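Antigen 43 (Escherichia coli, PDB 4KH3) promotes clumping of bacterial cells and probably biofilm growth, its alpha domain associating with copies of itself in a Velcro-like manner. Local coordinates at residues R351-A356 with A366-K371; S374-A379 with L392-G397; G380-D385 with T399-T404. All blocks are in the same frame, centred on the assembly; numbering follows the deposited sequence.

How the interactions relate
Running from the N terminus, the chain first closes interaction 1, where the turn of 351-356 is met by 366-371, on strand 363-370, after an antiparallel return through strand 356-360. Only then do interactions 2 and 3 open, and these two cross: 374-379 and 380-385 follow one another on one coil of the beta-helix, 392-397 and 399-404 on the next, so each strand pairs with its counterpart one turn later. The three share an apolar interior. L367 and L369 of interaction 1 pack on F375 of interaction 2, whose F393 touches A383 and L400 of interaction 3. A probable backbone hydrogen bond from A366 to T384 joins interactions 1 and 3.

Interaction 1: R351-A356 with A366-K371; sequences RSDGKA and ALMLEK
The guanidinium of R351 has M368 CB over one face, 3.3 Å above its plane, while its edges go to oxygen: the carboxylate of D353 on one side and the backbone O of A366 near the plane on another. D353 is held side-on, R351 NE giving to OD1 in an almost straight bond and R351 NH2 giving to OD2 at 2.7 Å, both on syn lone pairs. From R351 NH1 a further bond of 2.7 Å reaches A366 O, bent to 149° and arriving above the carbonyl plane. The arginine chain, bent at chi2 and chi3, crosses M368 at about a right angle, with R351 CG 3.5 Å from M368 CB. Because CG of M368 stands anti to its backbone N (chi1 165°) and the chain then bends twice, CE ends 3.7 Å from R351 NH2. D353 OD1 also accepts from K355 N, an Asx turn overlapping the type I turn from R351 to G354. The R351 contacts join the turn after strand 346-350 to strand 363-370 of the beta-helix. Arginine serves here by offering both a flat face for methionine carbons and several N-H groups. With one carboxylate paired to it, its charge is probably largely balanced, and the salt bridge fixes the rotation that presents NH1 to the carbonyl.

Interaction 2: S374-A379 with L392-G397; sequences SFTLNA and LFTARG
F375 and F393 meet as an offset edge-to-face pair, ring centroids 5.2 Å apart and planes at 60°, on strands of successive coils of a right-handed beta-helix. From CB outward, F375 first packs on L369, CB against CD1, while a chi1 of 177° swings the ring beside the carbonyl carbon and lays it alongside that of F393. F375 CD1 touches L367 CD1; CD2 comes over the face of F393, 3.5 Å from its CE2 atom, and CE2 of F375 lies 3.8 Å from F393 CZ. Farther along, L377 CB meets F393 CE1 at 3.7 Å, so the second ring also touches the leucine. The buried side, with A395, carries apolar groups; the other, partly exposed, holds S374, T376 and T394 along with L392. Four backbone hydrogen bonds hold the strands in register, among them L377 N to T394 O. Water links F375 O and T394 OG1. Beyond the strands, N378 OD1 lies over one face of the R396 guanidinium, 3.3 Å from NH2, at an angle too poor for a hydrogen bond. In the fold, strand 392-395 is stacked between strand 374-377 and strand 410-414, and A383, T386 and V388 of strand 382-389 pack on F393.

Interaction 3: G380-D385 with T399-T404; sequences GDTATD and TLAGTT
D385 OD1 is gripped by T403 N at 2.8 Å in a nearly straight bond (172°) that meets the oxygen almost along its C-O axis. This lies at a bend in a parallel beta-helix, where 380-385 and 399-404 stack as one coil upon the next. D385 has its CG anti to the carbonyl carbon and beside the backbone N (chi1 -71°), which brings the carboxylate back toward the neighbouring coil although its CB points away. G402 CA lies 3.4 Å from D385 OD1: a CB there would clash with that oxygen, and the positive phi also suits glycine. Before the bend, backbone hydrogen bonds alternate in direction between the strands, from T399 N to D381 O at 2.8 Å through to D385 N and A401 O. T382 and T399 lie side by side, pointing the same way, on a partly exposed face that suits the beta-branched, polar threonine. Small A383 turns to the opposite, buried face, where its CB packs on L400 CD2 (4.4 Å). D381 OD2 is tied to S343 OG of the loop after strand 338-342. Along the threonine face, T382 OG1 sits 3.7 Å from T399 CB, and T384 OG1 is the same distance from A401 CB.

Interaction 1: R351-A356 with A366-K371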
# COMPACT_ATOMS: atom_id res chain seq x y z
N ARG A 351 -10.69 -13.94 -22.39
CA ARG A 351 -10.28 -14.78 -21.25
C ARG A 351 -8.96 -15.49 -21.52
O ARG A 351 -8.42 -15.44 -22.63
CB ARG A 351 -11.36 -15.82 -20.92
CG ARG A 351 -12.68 -15.23 -20.44
CD ARG A 351 -13.86 -15.79 -21.24
NE ARG A 351 -13.79 -17.24 -21.36
CZ ARG A 351 -14.78 -18.07 -21.04
NH1 ARG A 351 -15.94 -17.61 -20.59
NH2 ARG A 351 -14.61 -19.38 -21.19
N SER A 352 -8.45 -16.15 -20.48
CA SER A 352 -7.19 -16.89 -20.57
C SER A 352 -7.27 -17.97 -21.64
O SER A 352 -6.30 -18.22 -22.38
CB SER A 352 -6.84 -17.51 -19.22
OG SER A 352 -7.72 -17.08 -18.21
N ASP A 353 -8.44 -18.60 -21.74
CA ASP A 353 -8.66 -19.68 -22.71
C ASP A 353 -8.77 -19.20 -24.15
O ASP A 353 -8.84 -20.01 -25.07
CB ASP A 353 -9.86 -20.55 -22.31
CG ASP A 353 -11.14 -19.75 -22.13
OD1 ASP A 353 -11.24 -18.61 -22.64
OD2 ASP A 353 -12.06 -20.26 -21.46
N GLY A 354 -8.81 -17.89 -24.34
CA GLY A 354 -8.84 -17.31 -25.67
C GLY A 354 -10.23 -16.86 -26.13
O GLY A 354 -10.36 -16.21 -27.15
N LYS A 355 -11.25 -17.22 -25.36
CA LYS A 355 -12.63 -16.89 -25.71
C LYS A 355 -12.96 -15.44 -25.41
O LYS A 355 -12.47 -14.87 -24.43
CB LYS A 355 -13.61 -17.80 -24.96
CG LYS A 355 -13.47 -19.28 -25.30
CD LYS A 355 -14.41 -20.13 -24.44
CE LYS A 355 -14.27 -21.62 -24.75
NZ LYS A 355 -15.31 -22.42 -24.03
N ALA A 356 -13.81 -14.84 -26.23
CA ALA A 356 -14.16 -13.44 -26.08
C ALA A 356 -15.23 -13.30 -25.04
O ALA A 356 -16.05 -14.19 -24.86
CB ALA A 356 -14.65 -12.85 -27.42
N ALA A 366 -20.46 -14.47 -21.77
CA ALA A 366 -19.30 -15.35 -21.68
C ALA A 366 -18.27 -14.89 -20.64
O ALA A 366 -17.07 -15.13 -20.79
CB ALA A 366 -18.67 -15.52 -23.06
N LEU A 367 -18.75 -14.26 -19.57
CA LEU A 367 -17.92 -13.95 -18.42
C LEU A 367 -17.30 -15.20 -17.82
O LEU A 367 -17.99 -16.20 -17.59
CB LEU A 367 -18.74 -13.26 -17.34
CG LEU A 367 -19.15 -11.84 -17.68
CD1 LEU A 367 -19.84 -11.26 -16.50
CD2 LEU A 367 -17.93 -11.02 -18.04
N MET A 368 -16.00 -15.17 -17.58
CA MET A 368 -15.33 -16.25 -16.87
C MET A 368 -14.86 -15.69 -15.55
O MET A 368 -14.01 -14.79 -15.52
CB MET A 368 -14.16 -16.79 -17.68
CG MET A 368 -13.21 -17.66 -16.86
SD MET A 368 -13.97 -19.17 -16.23
CE MET A 368 -13.90 -20.20 -17.69
N LEU A 369 -15.42 -16.18 -14.45
CA LEU A 369 -15.06 -15.67 -13.14
C LEU A 369 -14.29 -16.69 -12.29
O LEU A 369 -14.89 -17.54 -11.63
CB LEU A 369 -16.31 -15.18 -12.41
CG LEU A 369 -17.19 -14.15 -13.13
CD1 LEU A 369 -18.54 -14.04 -12.45
CD2 LEU A 369 -16.52 -12.79 -13.17
N GLU A 370 -12.96 -16.62 -12.33
CA GLU A 370 -12.10 -17.46 -11.49
C GLU A 370 -12.08 -16.96 -10.04
O GLU A 370 -12.66 -15.91 -9.71
CB GLU A 370 -10.67 -17.50 -12.01
CG GLU A 370 -10.52 -17.67 -13.52
CD GLU A 370 -10.62 -19.11 -13.96
OE1 GLU A 370 -10.78 -19.99 -13.10
OE2 GLU A 370 -10.54 -19.37 -15.18
N LYS A 371 -11.41 -17.72 -9.18
CA LYS A 371 -11.30 -17.35 -7.77
C LYS A 371 -10.74 -15.93 -7.64
O LYS A 371 -9.72 -15.59 -8.24
CB LYS A 371 -10.43 -18.36 -7.01
CG LYS A 371 -10.35 -18.09 -5.51
CD LYS A 371 -9.90 -19.34 -4.75
CE LYS A 371 -10.03 -19.15 -3.23
NZ LYS A 371 -9.77 -20.42 -2.49

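Interaction 2: S374-A379 with L392-G397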
# COMPACT_ATOMS: atom_id res chain seq x y z
N SER A 374 -15.28 -11.15 -9.33
CA SER A 374 -16.68 -11.03 -8.97
C SER A 374 -17.47 -10.15 -9.95
O SER A 374 -16.96 -9.14 -10.44
CB SER A 374 -16.85 -10.53 -7.53
OG SER A 374 -16.51 -9.16 -7.42
N PHE A 375 -18.70 -10.56 -10.24
CA PHE A 375 -19.58 -9.83 -11.14
C PHE A 375 -20.88 -9.56 -10.42
O PHE A 375 -21.35 -10.39 -9.65
CB PHE A 375 -19.84 -10.64 -12.40
CG PHE A 375 -20.79 -10.00 -13.37
CD1 PHE A 375 -20.38 -8.96 -14.19
CD2 PHE A 375 -22.10 -10.44 -13.48
CE1 PHE A 375 -21.25 -8.38 -15.10
CE2 PHE A 375 -22.98 -9.87 -14.38
CZ PHE A 375 -22.55 -8.84 -15.19
N THR A 376 -21.44 -8.37 -10.64
CA THR A 376 -22.72 -8.04 -10.04
C THR A 376 -23.73 -7.80 -11.16
O THR A 376 -23.51 -6.97 -12.04
CB THR A 376 -22.62 -6.82 -9.12
OG1 THR A 376 -21.54 -7.01 -8.20
CG2 THR A 376 -23.91 -6.61 -8.34
N LEU A 377 -24.81 -8.56 -11.16
CA LEU A 377 -25.85 -8.40 -12.16
C LEU A 377 -26.93 -7.51 -11.61
O LEU A 377 -27.62 -7.87 -10.66
CB LEU A 377 -26.44 -9.75 -12.53
CG LEU A 377 -27.57 -9.70 -13.54
CD1 LEU A 377 -27.03 -9.21 -14.87
CD2 LEU A 377 -28.22 -11.07 -13.68
N ASN A 378 -27.08 -6.33 -12.20
CA ASN A 378 -28.10 -5.37 -11.77
C ASN A 378 -29.52 -5.74 -12.22
O ASN A 378 -29.70 -6.50 -13.17
CB ASN A 378 -27.75 -3.96 -12.24
CG ASN A 378 -26.42 -3.48 -11.69
OD1 ASN A 378 -26.04 -3.82 -10.57
ND2 ASN A 378 -25.70 -2.69 -12.48
N ALA A 379 -30.51 -5.22 -11.50
CA ALA A 379 -31.91 -5.37 -11.88
C ALA A 379 -32.12 -4.98 -13.33
O ALA A 379 -31.59 -3.97 -13.80
CB ALA A 379 -32.80 -4.54 -10.96
N LEU A 392 -17.23 -15.29 -7.59
CA LEU A 392 -18.48 -14.85 -7.01
C LEU A 392 -19.35 -14.15 -8.06
O LEU A 392 -18.86 -13.36 -8.85
CB LEU A 392 -18.22 -13.90 -5.83
CG LEU A 392 -19.42 -13.19 -5.22
CD1 LEU A 392 -20.40 -14.20 -4.62
CD2 LEU A 392 -18.97 -12.17 -4.17
N PHE A 393 -20.63 -14.48 -8.06
CA PHE A 393 -21.60 -13.83 -8.92
C PHE A 393 -22.73 -13.39 -8.02
O PHE A 393 -23.30 -14.22 -7.30
CB PHE A 393 -22.12 -14.81 -9.96
CG PHE A 393 -22.97 -14.19 -11.04
CD1 PHE A 393 -24.17 -13.56 -10.73
CD2 PHE A 393 -22.59 -14.27 -12.36
CE1 PHE A 393 -24.97 -13.02 -11.72
CE2 PHE A 393 -23.38 -13.73 -13.36
CZ PHE A 393 -24.57 -13.10 -13.03
N THR A 394 -23.02 -12.10 -8.03
CA THR A 394 -24.11 -11.54 -7.24
C THR A 394 -25.15 -10.98 -8.20
O THR A 394 -24.82 -10.33 -9.19
CB THR A 394 -23.61 -10.42 -6.32
OG1 THR A 394 -22.55 -10.92 -5.50
CG2 THR A 394 -24.74 -9.90 -5.43
N ALA A 395 -26.42 -11.25 -7.91
CA ALA A 395 -27.50 -10.75 -8.74
C ALA A 395 -28.53 -10.03 -7.88
O ALA A 395 -29.07 -10.60 -6.94
CB ALA A 395 -28.14 -11.88 -9.52
N ARG A 396 -28.79 -8.77 -8.20
CA ARG A 396 -29.78 -7.98 -7.47
C ARG A 396 -31.13 -8.10 -8.17
O ARG A 396 -32.14 -7.58 -7.71
CB ARG A 396 -29.33 -6.52 -7.38
CG ARG A 396 -27.91 -6.36 -6.85
CD ARG A 396 -27.74 -5.08 -6.06
NE ARG A 396 -27.91 -3.90 -6.90
CZ ARG A 396 -26.92 -3.09 -7.25
NH1 ARG A 396 -25.68 -3.32 -6.82
NH2 ARG A 396 -27.16 -2.04 -8.03
N GLY A 397 -31.12 -8.82 -9.29
CA GLY A 397 -32.32 -9.12 -10.04
C GLY A 397 -31.89 -9.70 -11.37
O GLY A 397 -30.93 -10.47 -11.43
O HOH W 1 -20.22 -9.95 -6.94
O HOH W 2 -30.01 -3.13 -9.43

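Interaction 3: G380-D385 with T399-T404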
# COMPACT_ATOMS: atom_id res chain seq x y z
N GLY A 380 -32.88 -5.80 -14.06
CA GLY A 380 -33.21 -5.49 -15.44
C GLY A 380 -32.19 -5.97 -16.45
O GLY A 380 -32.42 -5.91 -17.66
N ASP A 381 -31.05 -6.45 -15.96
CA ASP A 381 -29.99 -6.89 -16.87
C ASP A 381 -29.96 -8.41 -17.14
O ASP A 381 -30.70 -9.18 -16.55
CB ASP A 381 -28.63 -6.35 -16.42
CG ASP A 381 -28.55 -4.84 -16.51
OD1 ASP A 381 -29.23 -4.27 -17.39
OD2 ASP A 381 -27.83 -4.21 -15.71
N THR A 382 -29.10 -8.81 -18.07
CA THR A 382 -29.00 -10.20 -18.46
C THR A 382 -27.54 -10.66 -18.55
O THR A 382 -26.71 -9.99 -19.16
CB THR A 382 -29.71 -10.43 -19.82
OG1 THR A 382 -31.12 -10.28 -19.65
CG2 THR A 382 -29.39 -11.81 -20.39
N ALA A 383 -27.24 -11.80 -17.94
CA ALA A 383 -25.92 -12.40 -18.08
C ALA A 383 -26.07 -13.74 -18.78
O ALA A 383 -26.80 -14.61 -18.32
CB ALA A 383 -25.26 -12.57 -16.72
N THR A 384 -25.35 -13.90 -19.89
CA THR A 384 -25.52 -15.06 -20.76
C THR A 384 -24.24 -15.87 -20.84
O THR A 384 -23.17 -15.33 -21.10
CB THR A 384 -25.89 -14.61 -22.19
OG1 THR A 384 -27.11 -13.87 -22.15
CG2 THR A 384 -26.06 -15.81 -23.12
N ASP A 385 -24.36 -17.18 -20.61
CA ASP A 385 -23.24 -18.11 -20.73
C ASP A 385 -22.11 -17.82 -19.75
O ASP A 385 -20.93 -18.07 -20.05
CB ASP A 385 -22.72 -18.15 -22.17
CG ASP A 385 -23.68 -18.85 -23.12
OD1 ASP A 385 -24.35 -19.81 -22.69
OD2 ASP A 385 -23.77 -18.45 -24.29
N THR A 399 -31.63 -11.51 -15.26
CA THR A 399 -31.86 -12.81 -15.88
C THR A 399 -30.56 -13.52 -16.18
O THR A 399 -29.63 -12.91 -16.71
CB THR A 399 -32.63 -12.66 -17.22
OG1 THR A 399 -33.91 -12.07 -16.98
CG2 THR A 399 -32.80 -14.02 -17.90
N LEU A 400 -30.51 -14.81 -15.85
CA LEU A 400 -29.42 -15.67 -16.26
C LEU A 400 -29.87 -16.38 -17.52
O LEU A 400 -31.01 -16.85 -17.60
CB LEU A 400 -29.11 -16.70 -15.17
CG LEU A 400 -28.73 -16.08 -13.83
CD1 LEU A 400 -28.63 -17.14 -12.74
CD2 LEU A 400 -27.43 -15.29 -13.98
N ALA A 401 -29.00 -16.46 -18.52
CA ALA A 401 -29.38 -17.03 -19.80
C ALA A 401 -28.26 -17.86 -20.40
O ALA A 401 -27.12 -17.81 -19.94
CB ALA A 401 -29.80 -15.93 -20.75
N GLY A 402 -28.59 -18.63 -21.44
CA GLY A 402 -27.64 -19.58 -21.99
C GLY A 402 -27.31 -20.65 -20.96
O GLY A 402 -28.18 -21.15 -20.26
N THR A 403 -26.03 -20.99 -20.86
CA THR A 403 -25.61 -21.97 -19.88
C THR A 403 -24.81 -21.29 -18.78
O THR A 403 -23.66 -20.90 -18.99
CB THR A 403 -24.77 -23.09 -20.53
OG1 THR A 403 -25.53 -23.73 -21.56
CG2 THR A 403 -24.39 -24.12 -19.49
N THR A 404 -25.43 -21.14 -17.61
CA THR A 404 -24.78 -20.59 -16.43
C THR A 404 -24.11 -21.72 -15.63
O THR A 404 -24.79 -22.59 -15.09
CB THR A 404 -25.78 -19.85 -15.55
OG1 THR A 404 -26.36 -18.77 -16.28
CG2 THR A 404 -25.10 -19.31 -14.30
O HOH W 3 -33.79 -8.80 -16.44
O HOH W 4 -25.03 -16.72 -17.51
O HOH W 5 -25.40 -21.64 -24.06